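Local structure of glycerophosphodiester phosphodiesterase (Parabacteroides distasonis, 3NO3) at residues R25-A30 against K90-L95; E111-A116 against M140-E145. The protein is a magnesium-binding member of the glycerophosphoryl diester phosphodiesterase family, folded as a TIM-type barrel of parallel strands wrapped in helices. All blocks are in the same frame, centred on the assembly; numbering follows the deposited sequence. Where two conformers were deposited one is given.

Interaction 1: R25-A30 against K90-L95; sequences RSLERA and KRAKKL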
loop_
_atom_site.group_PDB
_atom_site.type_symbol
_atom_site.label_atom_id
_atom_site.label_comp_id
_atom_site.label_asym_id
_atom_site.label_seq_id
_atom_site.Cartn_x
_atom_site.Cartn_y
_atom_site.Cartn_z
ATOM N N ARG A 25 5.943 -3.149 -14.521
ATOM C CA ARG A 25 6.224 -4.574 -14.516
ATOM C C ARG A 25 5.814 -5.218 -13.191
ATOM O O ARG A 25 5.240 -6.277 -13.201
ATOM C CB ARG A 25 7.707 -4.804 -14.824
ATOM C CG ARG A 25 8.224 -6.218 -14.795
ATOM C CD ARG A 25 7.757 -7.145 -15.874
ATOM N NE ARG A 25 8.763 -8.206 -16.104
ATOM C CZ ARG A 25 8.616 -9.269 -16.899
ATOM N NH1 ARG A 25 9.627 -10.128 -17.029
ATOM N NH2 ARG A 25 7.482 -9.500 -17.559
ATOM N N SER A 26 6.093 -4.563 -12.057
ATOM C CA SER A 26 5.760 -5.161 -10.743
ATOM C C SER A 26 4.251 -5.249 -10.486
ATOM O O SER A 26 3.778 -6.234 -9.914
ATOM C CB SER A 26 6.524 -4.499 -9.582
ATOM O OG SER A 26 6.032 -3.192 -9.208
ATOM N N LEU A 27 3.525 -4.239 -10.953
ATOM C CA LEU A 27 2.077 -4.223 -10.924
ATOM C C LEU A 27 1.530 -5.375 -11.804
ATOM O O LEU A 27 0.644 -6.108 -11.364
ATOM C CB LEU A 27 1.556 -2.881 -11.429
ATOM C CG LEU A 27 0.050 -2.734 -11.639
ATOM C CD1 LEU A 27 -0.700 -2.916 -10.354
ATOM C CD2 LEU A 27 -0.206 -1.400 -12.286
ATOM N N GLU A 28 2.068 -5.507 -13.015
ATOM C CA GLU A 28 1.649 -6.579 -13.939
ATOM C C GLU A 28 1.928 -7.959 -13.371
ATOM O O GLU A 28 1.072 -8.856 -13.431
ATOM C CB GLU A 28 2.354 -6.446 -15.290
ATOM C CG GLU A 28 1.960 -5.215 -16.140
ATOM C CD GLU A 28 2.824 -5.033 -17.405
ATOM O OE1 GLU A 28 3.951 -5.587 -17.482
ATOM O OE2 GLU A 28 2.365 -4.330 -18.350
ATOM N N ARG A 29 3.115 -8.134 -12.808
ATOM C CA ARG A 29 3.477 -9.413 -12.236
ATOM C C ARG A 29 2.653 -9.765 -10.976
ATOM O O ARG A 29 2.289 -10.945 -10.788
ATOM C CB ARG A 29 4.984 -9.479 -11.973
ATOM C CG ARG A 29 5.836 -9.406 -13.233
ATOM C CD ARG A 29 5.862 -10.704 -14.081
ATOM N NE ARG A 29 6.534 -11.776 -13.377
ATOM C CZ ARG A 29 6.002 -12.901 -12.890
ATOM N NH1 ARG A 29 4.728 -13.241 -13.061
ATOM N NH2 ARG A 29 6.789 -13.724 -12.227
ATOM N N ALA A 30 2.330 -8.785 -10.138
ATOM C CA ALA A 30 1.380 -9.005 -9.006
ATOM C C ALA A 30 0.025 -9.544 -9.470
ATOM O O ALA A 30 -0.515 -10.500 -8.885
ATOM C CB ALA A 30 1.183 -7.735 -8.183
ATOM N N LYS A 90 -3.773 3.837 -15.271
ATOM C CA LYS A 90 -4.234 3.431 -16.591
ATOM C C LYS A 90 -3.936 1.932 -16.777
ATOM O O LYS A 90 -4.770 1.172 -17.294
ATOM C CB LYS A 90 -3.569 4.291 -17.678
ATOM C CG LYS A 90 -3.919 3.969 -19.147
ATOM C CD LYS A 90 -3.392 5.064 -20.110
ATOM C CE LYS A 90 -3.499 4.702 -21.600
ATOM N NZ LYS A 90 -2.723 3.469 -21.978
ATOM N N ARG A 91 -2.754 1.494 -16.347
ATOM C CA ARG A 91 -2.397 0.063 -16.462
ATOM C C ARG A 91 -3.249 -0.801 -15.511
ATOM O O ARG A 91 -3.781 -1.830 -15.916
ATOM C CB ARG A 91 -0.889 -0.144 -16.187
ATOM C CG ARG A 91 -0.361 -1.594 -16.446
ATOM C CD ARG A 91 -0.361 -1.948 -17.896
ATOM N NE ARG A 91 -0.171 -3.368 -18.161
ATOM C CZ ARG A 91 -1.138 -4.291 -18.256
ATOM N NH1 ARG A 91 -2.430 -4.020 -18.052
ATOM N NH2 ARG A 91 -0.797 -5.545 -18.543
ATOM N N ALA A 92 -3.415 -0.331 -14.278
ATOM C CA ALA A 92 -4.202 -1.038 -13.255
ATOM C C ALA A 92 -5.646 -1.217 -13.646
ATOM O O ALA A 92 -6.241 -2.273 -13.349
ATOM C CB ALA A 92 -4.096 -0.332 -11.917
ATOM N N LYS A 93 -6.197 -0.251 -14.367
ATOM C CA LYS A 93 -7.563 -0.385 -14.862
ATOM C C LYS A 93 -7.812 -1.628 -15.723
ATOM O O LYS A 93 -8.873 -2.232 -15.603
ATOM C CB LYS A 93 -8.007 0.864 -15.641
ATOM C CG LYS A 93 -9.516 0.886 -16.044
ATOM C CD LYS A 93 -10.421 0.990 -14.797
ATOM C CE LYS A 93 -11.882 1.189 -15.151
ATOM N NZ LYS A 93 -12.736 1.061 -13.919
ATOM N N LYS A 94 -6.861 -2.003 -16.569
ATOM C CA LYS A 94 -6.992 -3.219 -17.372
ATOM C C LYS A 94 -6.738 -4.535 -16.591
ATOM O O LYS A 94 -7.055 -5.616 -17.103
ATOM C CB LYS A 94 -6.033 -3.182 -18.535
ATOM C CG LYS A 94 -6.088 -1.962 -19.457
ATOM C CD LYS A 94 -5.126 -2.210 -20.629
ATOM C CE LYS A 94 -4.531 -0.960 -21.220
ATOM N NZ LYS A 94 -3.246 -0.554 -20.540
ATOM N N LEU A 95 -6.139 -4.442 -15.395
ATOM C CA LEU A 95 -5.844 -5.597 -14.538
ATOM C C LEU A 95 -6.953 -5.766 -13.496
ATOM O O LEU A 95 -6.867 -5.249 -12.362
ATOM C CB LEU A 95 -4.477 -5.415 -13.872
ATOM C CG LEU A 95 -3.262 -5.270 -14.796
ATOM C CD1 LEU A 95 -2.076 -4.806 -13.943
ATOM C CD2 LEU A 95 -2.953 -6.552 -15.565
#
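Leu27 and Ala92 are opposed, their CA atoms 7.4 Å apart, where helices 24-32 and 85-94 run side by side in the same direction, the axes of the two segments 12° from parallel and 10.4 Å apart. At that separation side chains rather than backbones make the contact. Leu27 points toward the other helix and touches two partners: methyl CD2 lies 4.1 Å from CB of Ala92, beside the backbone of the opposite helix, and at its branch carbon CG Leu27 is met by CD1 of Leu95 at 3.8 Å. Leu95 reaches back from just beyond the end of helix 85-94, and its CD1 also comes near CA of Glu28.

Outside this apolar layer a salt bridge joins the two helices. Arg91 NE donates to Glu28 OE2 over 2.7 Å in a nearly straight bond, taking the lone pair that faces away from the other carboxylate oxygen. NH2 of Arg91 adds only a weak bond of 3.4 Å to the same Glu28 OE2. The oxygen sits at the edge of the guanidinium, in its plane, yet the carboxylate is turned 74° against that plane, so this is not the flat two-oxygen pairing. The bend of Arg91 at chi2 (69°) carries its NE to the oxygen, and CD1 of Leu95 lies over one guanidinium face, 4.2 Å above it and toward the rim. The apolar contact and the ion pair thus adjoin at Leu95 and the Arg91 stem.

On the inner side Leu27 rests on Ser38 of strand 37-44 and on Tyr88, one turn before Ala92 in helix 85-94. Arg91 also touches Ile24 and Leu95 touches Ser31, so contacts extend along helix 24-32, which packs with helix 85-94 as neighbours outside the barrel strands.

Interaction 2: E111-A116 against M140-E145; sequences ERNRDA and MDACKE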
loop_
_atom_site.group_PDB
_atom_site.type_symbol
_atom_site.label_atom_id
_atom_site.label_comp_id
_atom_site.label_asym_id
_atom_site.label_seq_id
_atom_site.Cartn_x
_atom_site.Cartn_y
_atom_site.Cartn_z
ATOM N N GLU A 111 -1.186 20.736 5.951
ATOM C CA GLU A 111 -1.887 21.258 4.758
ATOM C C GLU A 111 -1.428 20.622 3.437
ATOM O O GLU A 111 -2.277 20.263 2.612
ATOM C CB GLU A 111 -1.857 22.777 4.722
ATOM C CG GLU A 111 -2.751 23.358 5.801
ATOM C CD GLU A 111 -2.811 24.884 5.876
ATOM O OE1 GLU A 111 -1.802 25.626 5.726
ATOM O OE2 GLU A 111 -3.934 25.351 6.131
ATOM N N ARG A 112 -0.129 20.369 3.274
ATOM C CA ARG A 112 0.374 19.699 2.058
ATOM C C ARG A 112 -0.045 18.246 1.971
ATOM O O ARG A 112 -0.408 17.756 0.863
ATOM C CB ARG A 112 1.895 19.859 1.917
ATOM C CG ARG A 112 2.479 19.457 0.592
ATOM C CD ARG A 112 1.893 20.247 -0.587
ATOM N NE ARG A 112 2.660 19.991 -1.791
ATOM C CZ ARG A 112 2.314 20.454 -2.977
ATOM N NH1 ARG A 112 1.245 21.246 -3.113
ATOM N NH2 ARG A 112 3.073 20.179 -4.008
ATOM N N ASN A 113 -0.049 17.552 3.108
ATOM C CA ASN A 113 -0.620 16.209 3.160
ATOM C C ASN A 113 -2.073 16.181 2.757
ATOM O O ASN A 113 -2.460 15.270 1.997
ATOM C CB ASN A 113 -0.427 15.553 4.515
ATOM C CG ASN A 113 0.991 15.060 4.696
ATOM O OD1 ASN A 113 1.345 14.060 4.097
ATOM N ND2 ASN A 113 1.809 15.768 5.482
ATOM N N ARG A 114 -2.857 17.174 3.199
ATOM C CA ARG A 114 -4.261 17.263 2.765
ATOM C C ARG A 114 -4.428 17.485 1.288
ATOM O O ARG A 114 -5.290 16.846 0.637
ATOM C CB ARG A 114 -5.022 18.338 3.512
ATOM C CG ARG A 114 -5.238 17.939 4.946
ATOM C CD ARG A 114 -6.274 18.837 5.668
ATOM N NE ARG A 114 -5.597 19.897 6.401
ATOM C CZ ARG A 114 -5.066 19.808 7.633
ATOM N NH1 ARG A 114 -5.094 18.677 8.363
ATOM N NH2 ARG A 114 -4.472 20.876 8.136
ATOM N N ASP A 115 -3.607 18.388 0.752
ATOM C CA ASP A 115 -3.590 18.625 -0.687
ATOM C C ASP A 115 -3.213 17.377 -1.502
ATOM O O ASP A 115 -3.894 17.082 -2.476
ATOM C CB ASP A 115 -2.701 19.780 -1.068
ATOM C CG ASP A 115 -3.209 21.133 -0.553
ATOM O OD1 ASP A 115 -4.407 21.358 -0.353
ATOM O OD2 ASP A 115 -2.342 21.979 -0.339
ATOM N N ALA A 116 -2.221 16.617 -1.055
ATOM C CA ALA A 116 -1.797 15.402 -1.750
ATOM C C ALA A 116 -2.902 14.337 -1.690
ATOM O O ALA A 116 -3.182 13.644 -2.696
ATOM C CB ALA A 116 -0.467 14.884 -1.169
HETATM N N MSE A 140 -0.802 11.057 9.587
HETATM C CA MSE A 140 -2.152 11.133 10.136
HETATM C C MSE A 140 -3.021 12.167 9.445
HETATM O O MSE A 140 -4.205 11.927 9.262
HETATM C CB MSE A 140 -2.089 11.444 11.634
HETATM C CG MSE A 140 -3.450 11.521 12.335
HETATM SE SE MSE A 140 -4.628 9.986 12.053
HETATM C CE MSE A 140 -3.720 8.801 13.269
ATOM N N ASP A 141 -2.427 13.287 9.032
ATOM C CA ASP A 141 -3.190 14.328 8.288
ATOM C C ASP A 141 -3.671 13.809 6.932
ATOM O O ASP A 141 -4.831 14.062 6.555
ATOM C CB ASP A 141 -2.376 15.631 8.177
ATOM C CG ASP A 141 -1.968 16.177 9.551
ATOM O OD1 ASP A 141 -2.890 16.563 10.287
ATOM O OD2 ASP A 141 -0.773 16.184 9.887
ATOM N N ALA A 142 -2.836 13.015 6.243
ATOM C CA ALA A 142 -3.247 12.372 5.000
ATOM C C ALA A 142 -4.414 11.395 5.224
ATOM O O ALA A 142 -5.377 11.445 4.508
ATOM C CB ALA A 142 -2.066 11.620 4.339
ATOM N N CYS A 143 -4.265 10.501 6.196
ATOM C CA CYS A 143 -5.302 9.510 6.546
ATOM C C CYS A 143 -6.633 10.189 6.876
ATOM O O CYS A 143 -7.652 9.784 6.384
ATOM C CB CYS A 143 -4.866 8.682 7.744
ATOM S SG CYS A 143 -3.444 7.559 7.443
ATOM N N LYS A 144 -6.599 11.236 7.693
ATOM C CA LYS A 144 -7.845 11.916 8.080
ATOM C C LYS A 144 -8.563 12.533 6.871
ATOM O O LYS A 144 -9.810 12.462 6.758
ATOM C CB LYS A 144 -7.563 12.986 9.154
ATOM C CG LYS A 144 -7.319 12.445 10.589
ATOM C CD LYS A 144 -6.918 13.624 11.524
ATOM C CE LYS A 144 -7.008 13.280 12.963
ATOM N NZ LYS A 144 -6.499 14.448 13.757
ATOM N N GLU A 145 -7.788 13.089 5.941
ATOM C CA GLU A 145 -8.372 13.633 4.708
ATOM C C GLU A 145 -8.929 12.550 3.804
ATOM O O GLU A 145 -9.999 12.727 3.247
ATOM C CB GLU A 145 -7.327 14.487 3.965
ATOM C CG GLU A 145 -7.893 15.345 2.821
ATOM C CD GLU A 145 -8.910 16.406 3.247
ATOM O OE1 GLU A 145 -9.260 16.553 4.443
ATOM O OE2 GLU A 145 -9.407 17.108 2.339
HETATM O O HOH W 1 -6.282 16.085 7.595
#
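The backbone O of Asp141 is joined to Arg114 through a water, which donates to that O at 2.7 Å and accepts from Arg114 NH1 at 3.0 Å. The water lies at the guanidinium edge, in its plane. The same NH1 of Arg114 makes a long salt bridge to Asp141 OD1, 3.6 Å away; the carboxylate approaches obliquely, its plane 88° from that of the guanidinium. A bend at chi3 (-96°) turns the end of Arg114 toward the start of helix 140-149, where NH1 faces Asp141 twice, through the water to its backbone and at long range to its carboxylate.

Beside this polar pair the helices are close. The segment axes approach to 7.9 Å at a crossing angle of -41°, and the CA atoms of Asn113 and Ala142 are only 5.0 Å apart. The small side chain of Ala142 is consistent with so close an approach: CB of Asn113 comes 3.9 Å from Ala142 N, next to CB of Asp141. The amide of Asn113 is bound within its own side of the contact, OD1 to His107 N and ND2 to Thr109 O, tying the helix to the residues before it. One turn farther on, CG of Glu145 packs 3.7 Å from the backbone O of Arg114, while its OE2 forms a salt bridge with Arg148 of the same helix.

Helix 110-126 is the crossover between parallel strands 99-104 and 133-137, and helix 140-149 follows the second of them. Adjacent outer helices of successive beta-alpha units, packed in this way, are characteristic of the TIM barrel.

Both contacts join helices on the outside of one barrel, and they come in series along the chain: interaction 1 is complete at residue 95, before interaction 2 begins at 111. Their centres are 26 Å apart, with nearest atoms about 16 Å apart, so they do not touch. Strand 99-104 lies between them in sequence, leading from helix 85-94 into helix 110-126, and carries Glu103 of the magnesium site; strand 37-44, beneath helix 24-32, carries Glu39 and Asp41. Each pairs helices that follow one another around the barrel; neither contact is at the metal itself, the side chains of Leu27 and Ala142 each lying about 13 Å from a magnesium ion.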